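Local structure of endo-beta-mannanase (Rhizomucor miehei, 4QP0) at residues T196-K207 against A243-D251; Q310-D321 against T348-K359. The protein probably catalyses the random hydrolysis of (1->4)-beta-D-mannosidic linkages in mannans, galactomannans and glucomannans, as a secreted glycoside hydrolase of family 5. One frame throughout, in Å; residues are numbered along the deposited sequence.

Interaction 1 of 2, residues T196-K207 against A243-D251; sequences TAWIKEISEYIK and AILALSSID
T196 begins the contact by setting its OG1 and CG2 against the methyl of A243, with OG1 3.8 Å from A243 CB. This is a van der Waals contact; the hydroxyl's own polar partner is the carbonyl of T192, one turn back in the helix. Next comes I199, whose branch methyl does the touching: I199 CG2 lies 3.8 Å from I250 CD1 and almost as near L247 CD1, the isoleucine crossing both side chains at about a right angle. K200 lays its aliphatic part over L247, K200 CG being 3.9 Å from L247 CD2, while its ammonium turns to E204 in a salt bridge along the helix. S203 is the polar centre. S249 OG, held anti to its own backbone N (chi1 -161°), reaches the helix and gives S203 OG a weak hydrogen bond of 3.0 Å. E204 adds a second link through a water that donates to E204 OE2 and weakly accepts from S249 N. K207 closes the series: a bend at chi2 (-69°) brings K207 NZ 2.7 Å from D251 OD2, on the syn lone pair of the carboxylate, in a salt bridge. The same D251 oxygen accepts from V215 N, and K207 NZ weakly meets H213 O, so the ion pair is held against strand 214-216 and the residue before it. Helix 192-209 is thus packed between helix 136-151, which meets E201, Y205 and I206, and the chain leading into strand 253-257, with S203, I206 and K207 resting on V215.

Interaction 2 of 2, residues Q310-D321 against T348-K359; sequences QGTVEDEDLAAD and TVTNHADAMAKK
H352 is clasped by two carboxylates at once, one on each ring nitrogen, a striking feature for a buried histidine. H352 ND1 donates to E314 OE2 at 2.5 Å, while H352 NE2 donates to D321 OD2 at 2.7 Å in a nearly straight bond (170°). Both acceptors lie within a few degrees of the ring plane, but the oxygens are used differently: E314 OE2 is met on its anti side and D321 OD2 on its syn side. With two N-H donors facing two acids, the imidazole is probably doubly protonated and positively charged. Its rotation is further fixed by cover on both faces. Q310 CB makes a CH-pi contact 3.6 Å from the centroid of the H352 ring, and M356 CG lies over the opposite face. H352 CG stands anti to the backbone N (chi1 -177°), which sends the imidazole from helix 348-358 across to the other segment. The Q310 amide runs almost parallel to the ring, and Q310 NE2 reaches T348 O at 3.1 Å from above the carbonyl plane. The same NE2 also bonds Y294 OH, which D321 OD1 shares. A water joins Q310 OE1 to H352 N. Farther along, M356 bends so that its CE meets V313 CG1 at 3.8 Å and the backbone of L318 to A320. K359 NZ forms a salt bridge of 2.7 Å with D317 OD1, approaching from above the carboxylate, where the Schellman motif ends the helix. The axes of 310-315 and 348-358 run 10.7 Å apart and nearly parallel, as expected of adjacent outer helices in a TIM barrel; D321, on the strand paired with 17-25, ties them to the place where the barrel closes.

Overall arrangement
Interaction 1 closes before interaction 2 opens along the chain, and their centres lie 28 Å apart, with nearest atoms about 9 Å apart and no touch. Both lie in one TIM barrel, largely in its outer layer, though interaction 2 reaches the sheet through strand 320-323. In interaction 1, helix 192-209, which links strands 167-171 and 214-216, meets the segment leading into strand 253-257. From there the parallel strands 253-257, 289-294 and 320-323 follow one another to interaction 2, where helix 299-315 meets the C-terminal helix 345-358. Strand 320-323 also pairs with strand 17-25, so the second contact fastens the chain's end beside its first barrel strand, while the first lies elsewhere on the ring.

Interaction 1 of 2, residues T196-K207 against A243-D251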
loop_
_atom_site.group_PDB
_atom_site.type_symbol
_atom_site.label_atom_id
_atom_site.label_comp_id
_atom_site.label_asym_id
_atom_site.label_seq_id
_atom_site.Cartn_x
_atom_site.Cartn_y
_atom_site.Cartn_z
ATOM N N THR A 196 7.114 -5.409 -14.850
ATOM C CA THR A 196 7.518 -6.542 -14.021
ATOM C C THR A 196 9.021 -6.550 -13.723
ATOM O O THR A 196 9.426 -6.839 -12.591
ATOM C CB THR A 196 7.078 -7.871 -14.667
ATOM O OG1 THR A 196 5.645 -7.916 -14.704
ATOM C CG2 THR A 196 7.609 -9.078 -13.896
ATOM N N ALA A 197 9.837 -6.228 -14.724
ATOM C CA ALA A 197 11.291 -6.177 -14.540
ATOM C C ALA A 197 11.718 -5.056 -13.576
ATOM O O ALA A 197 12.612 -5.238 -12.755
ATOM C CB ALA A 197 12.001 -6.052 -15.882
ATOM N N TRP A 198 11.060 -3.907 -13.670
ATOM C CA TRP A 198 11.291 -2.821 -12.727
ATOM C C TRP A 198 10.907 -3.231 -11.334
ATOM O O TRP A 198 11.605 -2.917 -10.374
ATOM C CB TRP A 198 10.525 -1.575 -13.158
ATOM C CG TRP A 198 10.545 -0.463 -12.141
ATOM C CD1 TRP A 198 11.576 0.430 -11.879
ATOM C CD2 TRP A 198 9.472 -0.088 -11.208
ATOM N NE1 TRP A 198 11.229 1.303 -10.879
ATOM C CE2 TRP A 198 9.980 1.053 -10.436
ATOM C CE3 TRP A 198 8.193 -0.559 -10.951
ATOM C CZ2 TRP A 198 9.225 1.668 -9.446
ATOM C CZ3 TRP A 198 7.435 0.076 -9.960
ATOM C CH2 TRP A 198 7.939 1.163 -9.229
ATOM N N ILE A 199 9.801 -3.960 -11.213
ATOM C CA ILE A 199 9.348 -4.482 -9.914
ATOM C C ILE A 199 10.358 -5.479 -9.359
ATOM O O ILE A 199 10.583 -5.531 -8.150
ATOM C CB ILE A 199 7.976 -5.182 -10.032
ATOM C CG1 ILE A 199 6.880 -4.180 -10.433
ATOM C CG2 ILE A 199 7.629 -5.940 -8.751
ATOM C CD1 ILE A 199 6.475 -3.204 -9.345
ATOM N N LYS A 200 10.953 -6.265 -10.255
ATOM C CA LYS A 200 11.889 -7.319 -9.878
ATOM C C LYS A 200 13.113 -6.744 -9.170
ATOM O O LYS A 200 13.404 -7.127 -8.030
ATOM C CB LYS A 200 12.302 -8.124 -11.117
ATOM C CG LYS A 200 13.197 -9.323 -10.847
ATOM C CD LYS A 200 13.409 -10.118 -12.124
ATOM C CE LYS A 200 14.091 -11.450 -11.856
ATOM N NZ LYS A 200 15.553 -11.284 -11.645
ATOM N N GLU A 201 13.807 -5.811 -9.831
ATOM C CA GLU A 201 15.071 -5.284 -9.314
ATOM C C GLU A 201 14.919 -4.363 -8.104
ATOM O O GLU A 201 15.784 -4.347 -7.230
ATOM C CB GLU A 201 15.886 -4.606 -10.425
ATOM C CG GLU A 201 15.531 -3.152 -10.693
ATOM C CD GLU A 201 16.572 -2.452 -11.542
ATOM O OE1 GLU A 201 16.176 -1.737 -12.492
ATOM O OE2 GLU A 201 17.784 -2.617 -11.267
ATOM N N ILE A 202 13.833 -3.596 -8.055
ATOM C CA ILE A 202 13.541 -2.759 -6.891
ATOM C C ILE A 202 13.256 -3.627 -5.666
ATOM O O ILE A 202 13.782 -3.368 -4.585
ATOM C CB ILE A 202 12.377 -1.774 -7.151
ATOM C CG1 ILE A 202 12.766 -0.738 -8.223
ATOM C CG2 ILE A 202 11.936 -1.082 -5.866
ATOM C CD1 ILE A 202 13.975 0.115 -7.897
ATOM N N SER A 203 12.451 -4.671 -5.835
ATOM C CA SER A 203 12.166 -5.572 -4.710
ATOM C C SER A 203 13.416 -6.350 -4.304
ATOM O O SER A 203 13.639 -6.588 -3.119
ATOM C CB SER A 203 10.985 -6.513 -5.001
ATOM O OG SER A 203 11.243 -7.368 -6.104
ATOM N N GLU A 204 14.239 -6.724 -5.284
ATOM C CA GLU A 204 15.538 -7.333 -4.988
ATOM C C GLU A 204 16.457 -6.351 -4.269
ATOM O O GLU A 204 17.135 -6.728 -3.317
ATOM C CB GLU A 204 16.201 -7.919 -6.238
ATOM C CG GLU A 204 15.681 -9.308 -6.598
ATOM C CD GLU A 204 16.082 -9.776 -7.996
ATOM O OE1 GLU A 204 16.834 -9.054 -8.699
ATOM O OE2 GLU A 204 15.631 -10.877 -8.396
ATOM N N TYR A 205 16.456 -5.092 -4.698
ATOM C CA TYR A 205 17.252 -4.070 -4.012
ATOM C C TYR A 205 16.824 -3.905 -2.551
ATOM O O TYR A 205 17.678 -3.797 -1.671
ATOM C CB TYR A 205 17.220 -2.729 -4.748
ATOM C CG TYR A 205 18.076 -1.662 -4.088
ATOM C CD1 TYR A 205 19.474 -1.702 -4.180
ATOM C CD2 TYR A 205 17.492 -0.617 -3.364
ATOM C CE1 TYR A 205 20.260 -0.731 -3.569
ATOM C CE2 TYR A 205 18.267 0.358 -2.750
ATOM C CZ TYR A 205 19.648 0.299 -2.859
ATOM O OH TYR A 205 20.418 1.265 -2.253
ATOM N N ILE A 206 15.513 -3.887 -2.298
ATOM C CA ILE A 206 15.001 -3.878 -0.922
ATOM C C ILE A 206 15.490 -5.119 -0.170
ATOM O O ILE A 206 15.988 -5.003 0.952
ATOM C CB ILE A 206 13.454 -3.757 -0.852
ATOM C CG1 ILE A 206 13.001 -2.394 -1.382
ATOM C CG2 ILE A 206 12.944 -3.964 0.576
ATOM C CD1 ILE A 206 11.505 -2.275 -1.583
ATOM N N LYS A 207 15.387 -6.291 -0.791
ATOM C CA LYS A 207 15.810 -7.532 -0.138
ATOM C C LYS A 207 17.300 -7.591 0.240
ATOM O O LYS A 207 17.654 -8.192 1.258
ATOM C CB LYS A 207 15.410 -8.757 -0.969
ATOM C CG LYS A 207 13.921 -9.085 -0.924
ATOM C CD LYS A 207 13.467 -9.583 0.447
ATOM C CE LYS A 207 12.018 -10.033 0.393
ATOM N NZ LYS A 207 11.644 -10.845 1.578
ATOM N N ALA A 243 2.773 -12.422 -12.934
ATOM C CA ALA A 243 4.225 -12.347 -13.046
ATOM C C ALA A 243 4.855 -11.725 -11.798
ATOM O O ALA A 243 6.004 -12.034 -11.461
ATOM C CB ALA A 243 4.647 -11.594 -14.308
ATOM N N ILE A 244 4.106 -10.858 -11.115
ATOM C CA ILE A 244 4.589 -10.215 -9.890
ATOM C C ILE A 244 4.647 -11.226 -8.751
ATOM O O ILE A 244 5.698 -11.421 -8.136
ATOM C CB ILE A 244 3.725 -8.993 -9.502
ATOM C CG1 ILE A 244 3.978 -7.827 -10.465
ATOM C CG2 ILE A 244 4.003 -8.557 -8.070
ATOM C CD1 ILE A 244 2.856 -6.805 -10.502
ATOM N N LEU A 245 3.519 -11.884 -8.485
ATOM C CA LEU A 245 3.440 -12.902 -7.444
ATOM C C LEU A 245 4.399 -14.091 -7.686
ATOM O O LEU A 245 4.744 -14.815 -6.761
ATOM C CB LEU A 245 1.994 -13.386 -7.315
ATOM C CG LEU A 245 1.582 -14.017 -5.986
ATOM C CD1 LEU A 245 1.727 -13.006 -4.861
ATOM C CD2 LEU A 245 0.155 -14.553 -6.052
ATOM N N ALA A 246 4.853 -14.273 -8.922
ATOM C CA ALA A 246 5.797 -15.347 -9.241
ATOM C C ALA A 246 7.251 -15.012 -8.895
ATOM O O ALA A 246 8.100 -15.907 -8.864
ATOM C CB ALA A 246 5.681 -15.730 -10.702
ATOM N N LEU A 247 7.533 -13.733 -8.647
ATOM C CA LEU A 247 8.874 -13.293 -8.255
ATOM C C LEU A 247 9.181 -13.727 -6.826
ATOM O O LEU A 247 8.376 -13.510 -5.909
ATOM C CB LEU A 247 9.005 -11.767 -8.361
ATOM C CG LEU A 247 8.825 -11.060 -9.706
ATOM C CD1 LEU A 247 8.818 -9.548 -9.503
ATOM C CD2 LEU A 247 9.915 -11.466 -10.684
ATOM N N SER A 248 10.352 -14.333 -6.641
ATOM C CA SER A 248 10.789 -14.816 -5.328
ATOM C C SER A 248 11.100 -13.644 -4.402
ATOM O O SER A 248 11.158 -13.797 -3.182
ATOM C CB SER A 248 12.015 -15.717 -5.477
ATOM O OG SER A 248 12.990 -15.088 -6.291
ATOM N N SER A 249 11.278 -12.471 -4.998
ATOM C CA SER A 249 11.568 -11.244 -4.271
ATOM C C SER A 249 10.322 -10.559 -3.686
ATOM O O SER A 249 10.440 -9.574 -2.956
ATOM C CB SER A 249 12.284 -10.281 -5.209
ATOM O OG SER A 249 12.953 -9.283 -4.476
ATOM N N ILE A 250 9.142 -11.072 -4.031
ATOM C CA ILE A 250 7.852 -10.547 -3.560
ATOM C C ILE A 250 7.216 -11.567 -2.616
ATOM O O ILE A 250 6.917 -12.693 -3.020
ATOM C CB ILE A 250 6.891 -10.275 -4.748
ATOM C CG1 ILE A 250 7.526 -9.333 -5.792
ATOM C CG2 ILE A 250 5.545 -9.757 -4.256
ATOM C CD1 ILE A 250 7.495 -7.855 -5.448
ATOM N N ASP A 251 6.998 -11.176 -1.366
ATOM C CA ASP A 251 6.511 -12.116 -0.343
ATOM C C ASP A 251 5.002 -12.298 -0.318
ATOM O O ASP A 251 4.517 -13.395 -0.046
ATOM C CB ASP A 251 6.996 -11.705 1.044
ATOM C CG ASP A 251 8.506 -11.625 1.128
ATOM O OD1 ASP A 251 9.184 -12.639 0.832
ATOM O OD2 ASP A 251 9.010 -10.546 1.491
HETATM O O HOH W 1 12.759 -11.720 -7.826
#

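Interaction 2 of 2, residues Q310-D321 against T348-K359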
loop_
_atom_site.group_PDB
_atom_site.type_symbol
_atom_site.label_atom_id
_atom_site.label_comp_id
_atom_site.label_asym_id
_atom_site.label_seq_id
_atom_site.Cartn_x
_atom_site.Cartn_y
_atom_site.Cartn_z
ATOM N N GLN A 310 -16.709 -8.912 2.526
ATOM C CA GLN A 310 -15.974 -9.410 3.674
ATOM C C GLN A 310 -16.254 -10.904 3.900
ATOM O O GLN A 310 -15.325 -11.684 4.143
ATOM C CB GLN A 310 -16.272 -8.542 4.907
ATOM C CG GLN A 310 -15.579 -7.177 4.839
ATOM C CD GLN A 310 -16.044 -6.177 5.891
ATOM O OE1 GLN A 310 -16.963 -6.442 6.671
ATOM N NE2 GLN A 310 -15.411 -5.008 5.905
ATOM N N GLY A 311 -17.527 -11.294 3.784
ATOM C CA GLY A 311 -17.933 -12.699 3.774
ATOM C C GLY A 311 -17.267 -13.530 2.690
ATOM O O GLY A 311 -16.977 -14.704 2.898
ATOM N N THR A 312 -17.021 -12.921 1.531
ATOM C CA THR A 312 -16.235 -13.558 0.463
ATOM C C THR A 312 -14.793 -13.800 0.904
ATOM O O THR A 312 -14.266 -14.893 0.714
ATOM C CB THR A 312 -16.250 -12.728 -0.841
ATOM O OG1 THR A 312 -17.608 -12.496 -1.231
ATOM C CG2 THR A 312 -15.517 -13.453 -1.970
ATOM N N VAL A 313 -14.176 -12.779 1.504
ATOM C CA VAL A 313 -12.788 -12.853 1.996
ATOM C C VAL A 313 -12.622 -13.958 3.045
ATOM O O VAL A 313 -11.608 -14.681 3.048
ATOM C CB VAL A 313 -12.310 -11.490 2.540
ATOM C CG1 VAL A 313 -11.108 -11.650 3.452
ATOM C CG2 VAL A 313 -11.973 -10.547 1.396
ATOM N N GLU A 314 -13.620 -14.077 3.925
ATOM C CA GLU A 314 -13.691 -15.153 4.915
ATOM C C GLU A 314 -13.722 -16.534 4.254
ATOM O O GLU A 314 -12.826 -17.342 4.469
ATOM C CB GLU A 314 -14.911 -14.960 5.835
ATOM C CG GLU A 314 -14.634 -14.039 7.016
ATOM C CD GLU A 314 -15.835 -13.219 7.457
ATOM O OE1 GLU A 314 -16.981 -13.727 7.428
ATOM O OE2 GLU A 314 -15.627 -12.052 7.849
ATOM N N ASP A 315 -14.742 -16.781 3.431
ATOM C CA ASP A 315 -14.953 -18.083 2.788
ATOM C C ASP A 315 -13.843 -18.492 1.815
ATOM O O ASP A 315 -13.516 -19.676 1.706
ATOM C CB ASP A 315 -16.298 -18.097 2.057
ATOM C CG ASP A 315 -17.475 -17.880 2.989
ATOM O OD1 ASP A 315 -17.315 -18.044 4.215
ATOM O OD2 ASP A 315 -18.573 -17.551 2.489
ATOM N N GLU A 316 -13.285 -17.520 1.099
ATOM C CA GLU A 316 -12.225 -17.794 0.138
ATOM C C GLU A 316 -10.883 -17.980 0.841
ATOM O O GLU A 316 -9.901 -18.378 0.208
ATOM C CB GLU A 316 -12.136 -16.684 -0.917
ATOM C CG GLU A 316 -13.268 -16.645 -1.945
ATOM C CD GLU A 316 -13.430 -17.933 -2.755
ATOM O OE1 GLU A 316 -12.418 -18.594 -3.080
ATOM O OE2 GLU A 316 -14.585 -18.290 -3.082
ATOM N N ASP A 317 -10.853 -17.684 2.144
ATOM C CA ASP A 317 -9.661 -17.834 2.987
ATOM C C ASP A 317 -8.524 -16.887 2.552
ATOM O O ASP A 317 -7.331 -17.232 2.609
ATOM C CB ASP A 317 -9.197 -19.299 3.001
ATOM C CG ASP A 317 -8.740 -19.758 4.372
ATOM O OD1 ASP A 317 -9.592 -19.843 5.286
ATOM O OD2 ASP A 317 -7.535 -20.056 4.531
ATOM N N LEU A 318 -8.914 -15.691 2.114
ATOM C CA LEU A 318 -7.962 -14.668 1.730
ATOM C C LEU A 318 -7.215 -14.248 2.984
ATOM O O LEU A 318 -7.829 -14.119 4.055
ATOM C CB LEU A 318 -8.670 -13.469 1.079
ATOM C CG LEU A 318 -7.775 -12.450 0.357
ATOM C CD1 LEU A 318 -7.261 -12.980 -0.969
ATOM C CD2 LEU A 318 -8.508 -11.135 0.148
ATOM N N ALA A 319 -5.903 -14.044 2.846
ATOM C CA ALA A 319 -5.021 -13.794 3.993
ATOM C C ALA A 319 -5.456 -12.594 4.822
ATOM O O ALA A 319 -5.523 -12.675 6.053
ATOM C CB ALA A 319 -3.573 -13.638 3.540
ATOM N N ALA A 320 -5.775 -11.489 4.149
ATOM C CA ALA A 320 -6.185 -10.272 4.841
ATOM C C ALA A 320 -6.778 -9.244 3.896
ATOM O O ALA A 320 -6.682 -9.370 2.669
ATOM C CB ALA A 320 -5.001 -9.672 5.575
ATOM N N ASP A 321 -7.378 -8.212 4.477
ATOM C CA ASP A 321 -7.921 -7.101 3.708
ATOM C C ASP A 321 -7.828 -5.821 4.518
ATOM O O ASP A 321 -7.859 -5.858 5.748
ATOM C CB ASP A 321 -9.378 -7.371 3.358
ATOM C CG ASP A 321 -10.224 -7.635 4.592
ATOM O OD1 ASP A 321 -10.813 -6.670 5.132
ATOM O OD2 ASP A 321 -10.264 -8.800 5.038
ATOM N N THR A 348 -19.844 -2.389 9.047
ATOM C CA THR A 348 -18.902 -1.927 8.020
ATOM C C THR A 348 -17.473 -2.417 8.281
ATOM O O THR A 348 -16.703 -2.648 7.344
ATOM C CB THR A 348 -18.888 -0.384 7.885
ATOM O OG1 THR A 348 -18.642 0.218 9.159
ATOM C CG2 THR A 348 -20.209 0.133 7.354
ATOM N N VAL A 349 -17.119 -2.573 9.556
ATOM C CA VAL A 349 -15.718 -2.767 9.939
ATOM C C VAL A 349 -15.534 -3.818 11.028
ATOM O O VAL A 349 -14.678 -4.697 10.905
ATOM C CB VAL A 349 -15.090 -1.442 10.425
ATOM C CG1 VAL A 349 -13.719 -1.685 11.039
ATOM C CG2 VAL A 349 -14.990 -0.428 9.290
ATOM N N THR A 350 -16.345 -3.719 12.082
ATOM C CA THR A 350 -16.100 -4.439 13.337
ATOM C C THR A 350 -16.359 -5.945 13.277
ATOM O O THR A 350 -15.487 -6.737 13.659
ATOM C CB THR A 350 -16.814 -3.751 14.533
ATOM O OG1 THR A 350 -15.908 -2.825 15.134
ATOM C CG2 THR A 350 -17.281 -4.744 15.599
ATOM N N ASN A 351 -17.537 -6.335 12.791
ATOM C CA ASN A 351 -17.881 -7.750 12.665
ATOM C C ASN A 351 -16.789 -8.547 11.971
ATOM O O ASN A 351 -16.439 -9.640 12.410
ATOM C CB ASN A 351 -19.213 -7.926 11.935
ATOM C CG ASN A 351 -20.408 -7.572 12.809
ATOM O OD1 ASN A 351 -20.263 -7.256 13.999
ATOM N ND2 ASN A 351 -21.598 -7.612 12.216
ATOM N N HIS A 352 -16.241 -7.974 10.900
ATOM C CA HIS A 352 -15.226 -8.641 10.099
ATOM C C HIS A 352 -13.879 -8.670 10.756
ATOM O O HIS A 352 -13.150 -9.659 10.626
ATOM C CB HIS A 352 -15.122 -7.984 8.730
ATOM C CG HIS A 352 -14.147 -8.660 7.798
ATOM N ND1 HIS A 352 -14.256 -9.955 7.449
ATOM C CD2 HIS A 352 -13.029 -8.162 7.128
ATOM C CE1 HIS A 352 -13.259 -10.272 6.600
ATOM N NE2 HIS A 352 -12.509 -9.173 6.407
ATOM N N ALA A 353 -13.523 -7.590 11.450
ATOM C CA ALA A 353 -12.230 -7.505 12.132
ATOM C C ALA A 353 -12.081 -8.635 13.150
ATOM O O ALA A 353 -11.051 -9.319 13.178
ATOM C CB ALA A 353 -12.058 -6.146 12.794
ATOM N N ASP A 354 -13.127 -8.842 13.955
ATOM C CA ASP A 354 -13.182 -9.928 14.941
ATOM C C ASP A 354 -13.106 -11.312 14.300
ATOM O O ASP A 354 -12.444 -12.202 14.828
ATOM C CB ASP A 354 -14.454 -9.827 15.803
ATOM C CG ASP A 354 -14.565 -8.497 16.542
ATOM O OD1 ASP A 354 -13.559 -8.034 17.133
ATOM O OD2 ASP A 354 -15.666 -7.909 16.533
ATOM N N ALA A 355 -13.784 -11.484 13.167
ATOM C CA ALA A 355 -13.819 -12.765 12.468
ATOM C C ALA A 355 -12.455 -13.146 11.879
ATOM O O ALA A 355 -12.088 -14.321 11.883
ATOM C CB ALA A 355 -14.900 -12.761 11.395
ATOM N N MET A 356 -11.706 -12.163 11.380
ATOM C CA MET A 356 -10.334 -12.413 10.952
ATOM C C MET A 356 -9.412 -12.648 12.149
ATOM O O MET A 356 -8.539 -13.511 12.099
ATOM C CB MET A 356 -9.801 -11.263 10.089
ATOM C CG MET A 356 -10.581 -11.026 8.807
ATOM S SD MET A 356 -10.436 -12.367 7.613
ATOM C CE MET A 356 -9.012 -11.806 6.670
ATOM N N ALA A 357 -9.609 -11.881 13.221
ATOM C CA ALA A 357 -8.847 -12.052 14.462
ATOM C C ALA A 357 -8.992 -13.468 15.012
ATOM O O ALA A 357 -8.016 -14.073 15.468
ATOM C CB ALA A 357 -9.300 -11.039 15.504
ATOM N N LYS A 358 -10.221 -13.979 14.954
ATOM C CA LYS A 358 -10.577 -15.298 15.469
ATOM C C LYS A 358 -9.974 -16.448 14.647
ATOM O O LYS A 358 -9.570 -17.458 15.213
ATOM C CB LYS A 358 -12.108 -15.420 15.553
ATOM C CG LYS A 358 -12.630 -16.647 16.290
ATOM N N LYS A 359 -9.898 -16.285 13.325
ATOM C CA LYS A 359 -9.437 -17.354 12.406
ATOM C C LYS A 359 -8.107 -18.022 12.788
ATOM O O LYS A 359 -7.076 -17.364 12.934
ATOM C CB LYS A 359 -9.360 -16.844 10.961
ATOM C CG LYS A 359 -10.705 -16.735 10.259
ATOM C CD LYS A 359 -10.540 -16.485 8.765
ATOM C CE LYS A 359 -10.378 -17.789 7.991
ATOM N NZ LYS A 359 -10.341 -17.559 6.520
HETATM O O HOH W 2 -17.550 -5.985 9.665
HETATM O O HOH W 3 -9.995 -15.090 5.343
#